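Long-range contacts in D-glyceraldehyde dehydrogenase (NADP(+)) (Thermoplasma acidophilum, PDB 5IZD), which oxidises D-glyceraldehyde to (R)-glycerate with NADP(+) in the non-phosphorylated Entner-Doudoroff pathway, working as a homotetramer: residues A252-W257 and E285-H290; D263-T268 and Y412-D417; R44-A49 and H215-L220. All blocks are in the same frame, centred on the assembly; numbering follows the deposited sequence.

How the interactions relate
Along the chain, interaction 3 closes before interactions 1 and 2 open, and the latter two cross, their segments alternating. Interactions 1 and 2 have centres 10 Å apart and share one sheet: strand 252-256 runs between strands 284-290 and 410-414, while helix 262-274, which connects the two strands of interaction 1, packs on strand 410-414 in interaction 2. The two contacts touch directly, the ring of Phe254 packing against Tyr412 CB and Ala265 O. Interaction 3 lies on the opposite side of the chain's centre, about 44 and 47 Å away between centres, where helix 39-77 meets the cofactor-binding part. Together they sample the catalytic and NADP-binding domains of the aldehyde dehydrogenase fold.

Interaction 1. Residues A252-W257 and E285-H290; sequences APFMVW and ERLYVH
Phe254 and Leu287 point the same way from neighbouring strands, and Leu287 CD1 approaches the ring obliquely, 3.8 Å from Phe254 CD1. Because CG is anti to the backbone N (chi1 -162°), the end of Phe254 leads away from strand 284-290, and its ring meets that of Tyr412, planes at about 25°. Thr268, Leu269 and Ala272 of helix 262-274 pack on Phe254, and Leu269 also on Leu287. Val256 and Val289 extend this face, with Val256 CB 4.2 Å from Val289 CG1. On the other face Pro253 CB comes up to the edge of the Tyr288 ring, 3.8 Å from CE2, while Met255 CG meets the same ring obliquely; Met398 and Ala402 of helix 395-403 pack against Met255.

The two strands are parallel neighbours joined through helix 262-274, a beta-alpha-beta crossover in the catalytic domain of the aldehyde dehydrogenase fold. Backbone bonds pass both ways between them, from Phe254 N to Arg286 O through to His290 N to Val256 O.

At the C-terminal end His290 turns its edge to the face of Trp257 in a T-shaped pair, ring centroids 4.6 Å apart and planes at 89°. A bond from Asp292 N to ND1 probably limits rotation of the imidazole.

At the other end the guanidinium of Arg286 lies with one face over Pro253 CB. Its NH1 donates to Tyr288 OH at 3.0 Å, and its nitrogens also reach the carbonyls of Lys251, Leu401 and Ala402, fixing the group in several directions. The Tyr288 hydroxyl is also hydrogen-bonded to Gln373 OE1. Ala252 O accepts twice, from Glu285 N at 2.9 Å and from Arg286 N at 3.2 Å. The buried Glu285 carboxylate pairs with Lys251 and accepts from Ile382 N and Phe383 N, both NADP(+)-site residues by similarity.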
loop_
_atom_site.group_PDB
_atom_site.type_symbol
_atom_site.label_atom_id
_atom_site.label_comp_id
_atom_site.label_asym_id
_atom_site.label_seq_id
_atom_site.Cartn_x
_atom_site.Cartn_y
_atom_site.Cartn_z
ATOM N N ALA A 252 -8.872 27.670 12.092
ATOM C CA ALA A 252 -9.825 27.037 11.226
ATOM C C ALA A 252 -10.919 27.980 10.724
ATOM O O ALA A 252 -11.645 28.568 11.548
ATOM C CB ALA A 252 -10.458 25.858 11.938
ATOM N N PRO A 253 -11.025 28.146 9.382
ATOM C CA PRO A 253 -12.198 28.852 8.897
ATOM C C PRO A 253 -13.453 27.975 8.946
ATOM O O PRO A 253 -13.401 26.792 8.593
ATOM C CB PRO A 253 -11.834 29.178 7.430
ATOM C CG PRO A 253 -10.982 28.031 6.977
ATOM C CD PRO A 253 -10.243 27.560 8.275
ATOM N N PHE A 254 -14.563 28.596 9.319
ATOM C CA PHE A 254 -15.876 27.986 9.357
ATOM C C PHE A 254 -16.756 28.654 8.283
ATOM O O PHE A 254 -17.188 29.815 8.444
ATOM C CB PHE A 254 -16.471 28.174 10.746
ATOM C CG PHE A 254 -17.603 27.242 11.064
ATOM C CD1 PHE A 254 -18.871 27.472 10.551
ATOM C CD2 PHE A 254 -17.399 26.123 11.847
ATOM C CE1 PHE A 254 -19.920 26.612 10.839
ATOM C CE2 PHE A 254 -18.433 25.250 12.113
ATOM C CZ PHE A 254 -19.694 25.490 11.613
ATOM N N MET A 255 -17.072 27.901 7.220
ATOM C CA MET A 255 -17.675 28.475 6.023
ATOM C C MET A 255 -19.100 27.954 5.834
ATOM O O MET A 255 -19.315 26.752 5.780
ATOM C CB MET A 255 -16.794 28.097 4.807
ATOM C CG MET A 255 -15.419 28.766 4.837
ATOM S SD MET A 255 -14.200 27.995 3.722
ATOM C CE MET A 255 -13.822 26.515 4.664
ATOM N N VAL A 256 -20.072 28.843 5.707
ATOM C CA VAL A 256 -21.477 28.485 5.619
ATOM C C VAL A 256 -22.001 29.129 4.337
ATOM O O VAL A 256 -22.229 30.338 4.265
ATOM C CB VAL A 256 -22.258 28.981 6.850
ATOM C CG1 VAL A 256 -23.720 28.548 6.781
ATOM C CG2 VAL A 256 -21.582 28.465 8.162
ATOM N N TRP A 257 -22.171 28.297 3.321
ATOM C CA TRP A 257 -22.641 28.782 2.020
ATOM C C TRP A 257 -24.151 29.063 2.125
ATOM O O TRP A 257 -24.790 28.667 3.110
ATOM C CB TRP A 257 -22.277 27.779 0.929
ATOM C CG TRP A 257 -22.466 28.336 -0.419
ATOM C CD1 TRP A 257 -23.364 27.907 -1.369
ATOM C CD2 TRP A 257 -21.770 29.458 -1.007
ATOM N NE1 TRP A 257 -23.271 28.684 -2.486
ATOM C CE2 TRP A 257 -22.296 29.628 -2.308
ATOM C CE3 TRP A 257 -20.746 30.299 -0.575
ATOM C CZ2 TRP A 257 -21.839 30.633 -3.182
ATOM C CZ3 TRP A 257 -20.308 31.308 -1.398
ATOM C CH2 TRP A 257 -20.854 31.471 -2.712
ATOM N N GLU A 285 -12.182 29.259 14.337
ATOM C CA GLU A 285 -11.447 30.468 14.678
ATOM C C GLU A 285 -11.819 31.650 13.786
ATOM O O GLU A 285 -11.451 32.760 14.113
ATOM C CB GLU A 285 -9.929 30.198 14.618
ATOM C CG GLU A 285 -9.340 29.380 15.785
ATOM C CD GLU A 285 -8.644 30.207 16.877
ATOM O OE1 GLU A 285 -8.338 31.419 16.623
ATOM O OE2 GLU A 285 -8.390 29.637 18.008
ATOM N N ARG A 286 -12.519 31.445 12.676
ATOM C CA ARG A 286 -12.949 32.558 11.798
ATOM C C ARG A 286 -14.252 32.143 11.169
ATOM O O ARG A 286 -14.306 31.064 10.620
ATOM C CB ARG A 286 -12.011 32.738 10.614
ATOM C CG ARG A 286 -10.573 32.837 10.944
ATOM C CD ARG A 286 -9.795 32.978 9.692
ATOM N NE ARG A 286 -9.145 31.750 9.231
ATOM C CZ ARG A 286 -8.697 31.545 8.013
ATOM N NH1 ARG A 286 -8.943 32.440 7.045
ATOM N NH2 ARG A 286 -8.067 30.428 7.759
ATOM N N LEU A 287 -15.260 32.996 11.187
ATOM C CA LEU A 287 -16.583 32.646 10.692
ATOM C C LEU A 287 -16.871 33.434 9.403
ATOM O O LEU A 287 -16.786 34.640 9.382
ATOM C CB LEU A 287 -17.606 32.906 11.799
ATOM C CG LEU A 287 -19.077 32.652 11.533
ATOM C CD1 LEU A 287 -19.300 31.260 10.994
ATOM C CD2 LEU A 287 -19.884 32.839 12.798
ATOM N N TYR A 288 -17.142 32.695 8.320
ATOM C CA TYR A 288 -17.475 33.228 6.998
ATOM C C TYR A 288 -18.866 32.727 6.634
ATOM O O TYR A 288 -19.038 31.515 6.413
ATOM C CB TYR A 288 -16.482 32.733 5.927
ATOM C CG TYR A 288 -15.080 33.196 6.189
ATOM C CD1 TYR A 288 -14.698 34.479 5.925
ATOM C CD2 TYR A 288 -14.159 32.356 6.727
ATOM C CE1 TYR A 288 -13.409 34.905 6.134
ATOM C CE2 TYR A 288 -12.877 32.759 6.940
ATOM C CZ TYR A 288 -12.499 34.030 6.647
ATOM O OH TYR A 288 -11.223 34.433 6.991
ATOM N N VAL A 289 -19.839 33.649 6.552
ATOM C CA VAL A 289 -21.202 33.285 6.242
ATOM C C VAL A 289 -21.689 34.031 4.990
ATOM O O VAL A 289 -21.437 35.226 4.768
ATOM C CB VAL A 289 -22.136 33.539 7.427
ATOM C CG1 VAL A 289 -23.519 32.992 7.169
ATOM C CG2 VAL A 289 -21.573 32.910 8.711
ATOM N N HIS A 290 -22.409 33.326 4.162
ATOM C CA HIS A 290 -22.875 33.953 2.944
ATOM C C HIS A 290 -23.785 35.133 3.269
ATOM O O HIS A 290 -24.633 35.047 4.168
ATOM C CB HIS A 290 -23.531 32.901 2.054
ATOM C CG HIS A 290 -23.807 33.371 0.671
ATOM N ND1 HIS A 290 -24.744 34.338 0.404
ATOM C CD2 HIS A 290 -23.300 32.997 -0.524
ATOM C CE1 HIS A 290 -24.808 34.548 -0.909
ATOM N NE2 HIS A 290 -23.941 33.746 -1.496
#

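Interaction 2. Residues D263-T268 and Y412-D417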
loop_
_atom_site.group_PDB
_atom_site.type_symbol
_atom_site.label_atom_id
_atom_site.label_comp_id
_atom_site.label_asym_id
_atom_site.label_seq_id
_atom_site.Cartn_x
_atom_site.Cartn_y
_atom_site.Cartn_z
ATOM N N ASP A 263 -29.703 24.700 10.948
ATOM C CA ASP A 263 -29.652 23.987 12.209
ATOM C C ASP A 263 -28.364 23.219 12.327
ATOM O O ASP A 263 -27.715 23.281 13.331
ATOM C CB ASP A 263 -30.843 23.016 12.386
ATOM C CG ASP A 263 -32.143 23.726 12.799
ATOM O OD1 ASP A 263 -32.116 24.908 13.180
ATOM O OD2 ASP A 263 -33.215 23.084 12.732
ATOM N N ASN A 264 -27.974 22.504 11.278
ATOM C CA ASN A 264 -26.760 21.706 11.385
ATOM C C ASN A 264 -25.498 22.552 11.512
ATOM O O ASN A 264 -24.609 22.215 12.283
ATOM C CB ASN A 264 -26.677 20.660 10.261
ATOM C CG ASN A 264 -27.643 19.512 10.513
ATOM O OD1 ASN A 264 -28.055 19.266 11.671
ATOM N ND2 ASN A 264 -28.030 18.806 9.434
ATOM N N ALA A 265 -25.474 23.664 10.772
ATOM C CA ALA A 265 -24.337 24.563 10.777
ATOM C C ALA A 265 -24.170 25.178 12.169
ATOM O O ALA A 265 -23.063 25.202 12.690
ATOM C CB ALA A 265 -24.508 25.635 9.744
ATOM N N LEU A 266 -25.280 25.671 12.725
ATOM C CA LEU A 266 -25.308 26.232 14.085
ATOM C C LEU A 266 -24.920 25.231 15.173
ATOM O O LEU A 266 -24.174 25.569 16.059
ATOM C CB LEU A 266 -26.659 26.874 14.411
ATOM C CG LEU A 266 -26.886 28.168 13.656
ATOM C CD1 LEU A 266 -28.372 28.561 13.600
ATOM C CD2 LEU A 266 -26.030 29.262 14.264
ATOM N N LYS A 267 -25.435 24.009 15.092
ATOM C CA LYS A 267 -25.066 22.975 16.035
ATOM C C LYS A 267 -23.572 22.703 15.987
ATOM O O LYS A 267 -22.906 22.620 17.039
ATOM C CB LYS A 267 -25.750 21.674 15.706
ATOM C CG LYS A 267 -27.165 21.569 16.201
ATOM C CD LYS A 267 -27.703 20.186 15.811
ATOM C CE LYS A 267 -29.144 20.034 16.241
ATOM N NZ LYS A 267 -29.722 18.816 15.616
ATOM N N THR A 268 -23.053 22.535 14.768
ATOM C CA THR A 268 -21.637 22.303 14.568
ATOM C C THR A 268 -20.774 23.501 15.036
ATOM O O THR A 268 -19.680 23.291 15.575
ATOM C CB THR A 268 -21.313 21.977 13.103
ATOM O OG1 THR A 268 -22.173 20.915 12.636
ATOM C CG2 THR A 268 -19.847 21.624 12.934
ATOM N N TYR A 412 -14.055 23.938 8.068
ATOM C CA TYR A 412 -15.453 23.493 8.119
ATOM C C TYR A 412 -16.226 24.136 6.992
ATOM O O TYR A 412 -16.056 25.330 6.730
ATOM C CB TYR A 412 -16.143 23.837 9.463
ATOM C CG TYR A 412 -15.427 23.247 10.665
ATOM C CD1 TYR A 412 -14.390 23.916 11.246
ATOM C CD2 TYR A 412 -15.811 22.029 11.210
ATOM C CE1 TYR A 412 -13.713 23.397 12.358
ATOM C CE2 TYR A 412 -15.112 21.464 12.315
ATOM C CZ TYR A 412 -14.060 22.145 12.872
ATOM O OH TYR A 412 -13.322 21.614 13.896
ATOM N N LEU A 413 -17.098 23.368 6.362
ATOM C CA LEU A 413 -17.892 23.878 5.229
ATOM C C LEU A 413 -19.315 23.333 5.308
ATOM O O LEU A 413 -19.462 22.121 5.386
ATOM C CB LEU A 413 -17.244 23.386 3.925
ATOM C CG LEU A 413 -17.997 23.655 2.611
ATOM C CD1 LEU A 413 -18.165 25.140 2.359
ATOM C CD2 LEU A 413 -17.251 22.964 1.466
ATOM N N PHE A 414 -20.332 24.175 5.217
ATOM C CA PHE A 414 -21.701 23.729 5.150
ATOM C C PHE A 414 -22.317 24.175 3.844
ATOM O O PHE A 414 -22.397 25.364 3.572
ATOM C CB PHE A 414 -22.509 24.236 6.347
ATOM C CG PHE A 414 -22.260 23.417 7.585
ATOM C CD1 PHE A 414 -21.065 23.526 8.259
ATOM C CD2 PHE A 414 -23.169 22.442 7.978
ATOM C CE1 PHE A 414 -20.780 22.693 9.340
ATOM C CE2 PHE A 414 -22.908 21.618 9.060
ATOM C CZ PHE A 414 -21.701 21.728 9.719
ATOM N N THR A 415 -22.745 23.215 3.040
ATOM C CA THR A 415 -23.346 23.481 1.758
ATOM C C THR A 415 -23.980 22.198 1.263
ATOM O O THR A 415 -23.573 21.129 1.706
ATOM C CB THR A 415 -22.269 23.865 0.684
ATOM O OG1 THR A 415 -22.895 24.255 -0.539
ATOM C CG2 THR A 415 -21.328 22.718 0.368
ATOM N N LYS A 416 -24.899 22.318 0.304
ATOM C CA LYS A 416 -25.546 21.186 -0.353
ATOM C C LYS A 416 -25.056 21.105 -1.799
ATOM O O LYS A 416 -25.493 20.224 -2.545
ATOM C CB LYS A 416 -27.076 21.323 -0.283
ATOM N N ASP A 417 -24.144 21.978 -2.232
ATOM C CA ASP A 417 -23.754 21.984 -3.663
ATOM C C ASP A 417 -22.578 21.034 -3.876
ATOM O O ASP A 417 -21.491 21.270 -3.328
ATOM C CB ASP A 417 -23.400 23.381 -4.114
ATOM C CG ASP A 417 -23.052 23.484 -5.597
ATOM O OD1 ASP A 417 -22.669 22.517 -6.297
ATOM O OD2 ASP A 417 -23.149 24.619 -6.043
#
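Asn264 meets Phe414 mainly through its backbone rather than its amide: the carbonyl C of Asn264 is 3.7 Å from Phe414 CE2, in an oblique approach. The amide leads away to the second subunit, where OD1 accepts from Leu482 N of that chain. One residue on, Ala265 sits over a face of the Phe414 ring. Its CA lies 3.7 Å from the centroid and 15° off the ring normal, a CH-pi contact, and its CB reaches Phe414 CG at 3.8 Å. Thr268, a turn further along the helix, meets the far end of the ring, with OG1 3.1 Å and CB 3.4 Å from Phe414 CZ. Its chi1 of -51° sets OG1 beside the backbone N, from where it donates to Asn264 O at 2.8 Å, while CG2 turns to both Phe414 and Tyr412.

Asn264 O thus holds two donors, Thr268 OG1 and Thr268 N, which come from opposite faces of the carbonyl plane. Helix 262-274 runs nearly antiparallel to strand 410-414, the short segments at 160°, and packs on the central sheet of the catalytic domain. Beside Phe414, Tyr412 reaches through its hydroxyl to Ile282 O, next in the chain to Cys281, which is an active-site residue by similarity.

Replacing Phe414 with an alanine would probably open a gap beneath the helix and leave Ala265 and Thr268 without the surface they rest on. No hydrogen bond crosses between the two segments, so their fit rests largely on packing against the Phe414 ring; the Thr268 hydroxyl can lie buried against it because its own helix supplies the acceptor.

Interaction 3. Residues R44-A49 and H215-L220; sequences RAIDAA and HKKVNL
Ile46 carries the close-packed side of this contact, driving its CD1 methyl over one face of the His215 imidazole. The methyl sits 3.8 Å from the ring centroid and 19° off the normal, a CH-pi contact displaced toward the rim on CG and CD2. The CG1 branch of Ile46 is anti to the carbonyl carbon (chi1 -73°), which leaves Ile46 CG2 to reach Lys217 CB at 3.9 Å. Val218 adds its CG2 at 4.0 Å from Ile46 CD1, and both Ile46 and Val218 are buried.

The polar side is looser and partly open to solvent. Here Lys217 extends its whole chain across Asp47, nearly at a right angle, and NZ forms a salt bridge with Asp47 OD1 at 2.9 Å. The ammonium comes from above the carboxylate plane, 54° out of it, and also pairs with Glu50, one turn of helix further on; two acidic side chains thus share one lysine. A water links the two sides: it donates to Asp47 OD1 at 2.9 Å and lies 3.1 Å from His215 NE2, in the plane of the imidazole at its edge. His215 ND1 accepts a weak bond from Lys217 N within the turn, and NE2 also has a weak bond to Asp43 of helix 39-77.

His215 to Val218 form a type I beta turn, the connection from helix 205-214 to strand 220-224, and the His215 carbonyl is bound by Asn240 ND2. Ile46 and Asp47 therefore fasten helix 39-77 to an alpha-to-beta link of the Rossmann-like NADP-binding domain characteristic of aldehyde dehydrogenases.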
loop_
_atom_site.group_PDB
_atom_site.type_symbol
_atom_site.label_atom_id
_atom_site.label_comp_id
_atom_site.label_asym_id
_atom_site.label_seq_id
_atom_site.Cartn_x
_atom_site.Cartn_y
_atom_site.Cartn_z
ATOM N N ARG A 44 19.130 10.076 33.212
ATOM C CA ARG A 44 18.815 8.708 33.639
ATOM C C ARG A 44 17.638 8.125 32.867
ATOM O O ARG A 44 17.662 6.935 32.504
ATOM C CB ARG A 44 18.500 8.575 35.130
ATOM C CG ARG A 44 19.684 8.718 36.062
ATOM C CD ARG A 44 19.476 8.067 37.443
ATOM N NE ARG A 44 18.137 8.207 38.031
ATOM C CZ ARG A 44 17.634 9.324 38.582
ATOM N NH1 ARG A 44 18.335 10.485 38.625
ATOM N NH2 ARG A 44 16.396 9.288 39.090
ATOM N N ALA A 45 16.619 8.961 32.603
ATOM C CA ALA A 45 15.441 8.494 31.896
ATOM C C ALA A 45 15.770 8.106 30.448
ATOM O O ALA A 45 15.384 7.031 30.017
ATOM C CB ALA A 45 14.310 9.515 31.979
ATOM N N ILE A 46 16.491 8.963 29.725
ATOM C CA ILE A 46 16.907 8.676 28.365
ATOM C C ILE A 46 17.836 7.472 28.304
ATOM O O ILE A 46 17.680 6.624 27.432
ATOM C CB ILE A 46 17.534 9.916 27.683
ATOM C CG1 ILE A 46 16.440 10.931 27.350
ATOM C CG2 ILE A 46 18.277 9.539 26.403
ATOM C CD1 ILE A 46 16.991 12.300 27.053
ATOM N N ASP A 47 18.807 7.413 29.210
ATOM C CA ASP A 47 19.666 6.201 29.416
ATOM C C ASP A 47 18.910 4.893 29.703
ATOM O O ASP A 47 19.215 3.874 29.088
ATOM C CB ASP A 47 20.752 6.427 30.473
ATOM C CG ASP A 47 21.823 7.431 30.014
ATOM O OD1 ASP A 47 21.856 7.905 28.853
ATOM O OD2 ASP A 47 22.648 7.809 30.824
ATOM N N ALA A 48 17.903 4.936 30.556
ATOM C CA ALA A 48 17.017 3.768 30.716
ATOM C C ALA A 48 16.291 3.366 29.379
ATOM O O ALA A 48 16.241 2.195 29.035
ATOM C CB ALA A 48 16.006 4.002 31.808
ATOM N N ALA A 49 15.753 4.337 28.649
ATOM C CA ALA A 49 15.176 4.077 27.346
ATOM C C ALA A 49 16.190 3.451 26.385
ATOM O O ALA A 49 15.858 2.487 25.681
ATOM C CB ALA A 49 14.585 5.362 26.767
ATOM N N HIS A 215 19.272 16.371 23.118
ATOM C CA HIS A 215 20.105 15.305 23.678
ATOM C C HIS A 215 20.621 14.344 22.580
ATOM O O HIS A 215 19.831 13.900 21.759
ATOM C CB HIS A 215 19.260 14.520 24.701
ATOM C CG HIS A 215 20.052 13.668 25.634
ATOM N ND1 HIS A 215 20.579 12.460 25.255
ATOM C CD2 HIS A 215 20.361 13.814 26.945
ATOM C CE1 HIS A 215 21.215 11.909 26.274
ATOM N NE2 HIS A 215 21.083 12.702 27.318
ATOM N N LYS A 216 21.908 14.009 22.614
ATOM C CA LYS A 216 22.586 13.246 21.548
ATOM C C LYS A 216 21.908 11.902 21.221
ATOM O O LYS A 216 22.001 11.420 20.072
ATOM C CB LYS A 216 24.098 13.019 21.866
ATOM C CG LYS A 216 24.968 14.287 22.004
ATOM N N LYS A 217 21.236 11.308 22.208
ATOM C CA LYS A 217 20.603 9.979 22.086
ATOM C C LYS A 217 19.115 9.943 21.650
ATOM O O LYS A 217 18.553 8.871 21.477
ATOM C CB LYS A 217 20.737 9.222 23.429
ATOM C CG LYS A 217 22.180 9.108 23.958
ATOM C CD LYS A 217 22.227 8.345 25.268
ATOM C CE LYS A 217 23.661 8.011 25.656
ATOM N NZ LYS A 217 23.546 6.983 26.716
ATOM N N VAL A 218 18.478 11.099 21.525
ATOM C CA VAL A 218 17.073 11.166 21.140
ATOM C C VAL A 218 16.953 10.944 19.647
ATOM O O VAL A 218 17.675 11.553 18.871
ATOM C CB VAL A 218 16.457 12.512 21.608
ATOM C CG1 VAL A 218 15.091 12.759 21.015
ATOM C CG2 VAL A 218 16.314 12.479 23.097
ATOM N N ASN A 219 16.031 10.080 19.224
ATOM C CA ASN A 219 15.903 9.802 17.782
ATOM C C ASN A 219 14.669 10.404 17.103
ATOM O O ASN A 219 14.656 10.613 15.858
ATOM C CB ASN A 219 15.914 8.290 17.572
ATOM C CG ASN A 219 17.187 7.625 18.102
ATOM O OD1 ASN A 219 17.123 6.753 18.974
ATOM N ND2 ASN A 219 18.342 8.047 17.598
ATOM N N LEU A 220 13.626 10.650 17.910
ATOM C CA LEU A 220 12.337 11.114 17.404
ATOM C C LEU A 220 11.643 11.941 18.516
ATOM O O LEU A 220 11.747 11.634 19.732
ATOM C CB LEU A 220 11.478 9.944 16.932
ATOM C CG LEU A 220 10.113 10.241 16.276
ATOM C CD1 LEU A 220 9.673 9.073 15.434
ATOM C CD2 LEU A 220 9.058 10.459 17.401
HETATM O O HOH W 1 22.662 10.667 29.000
#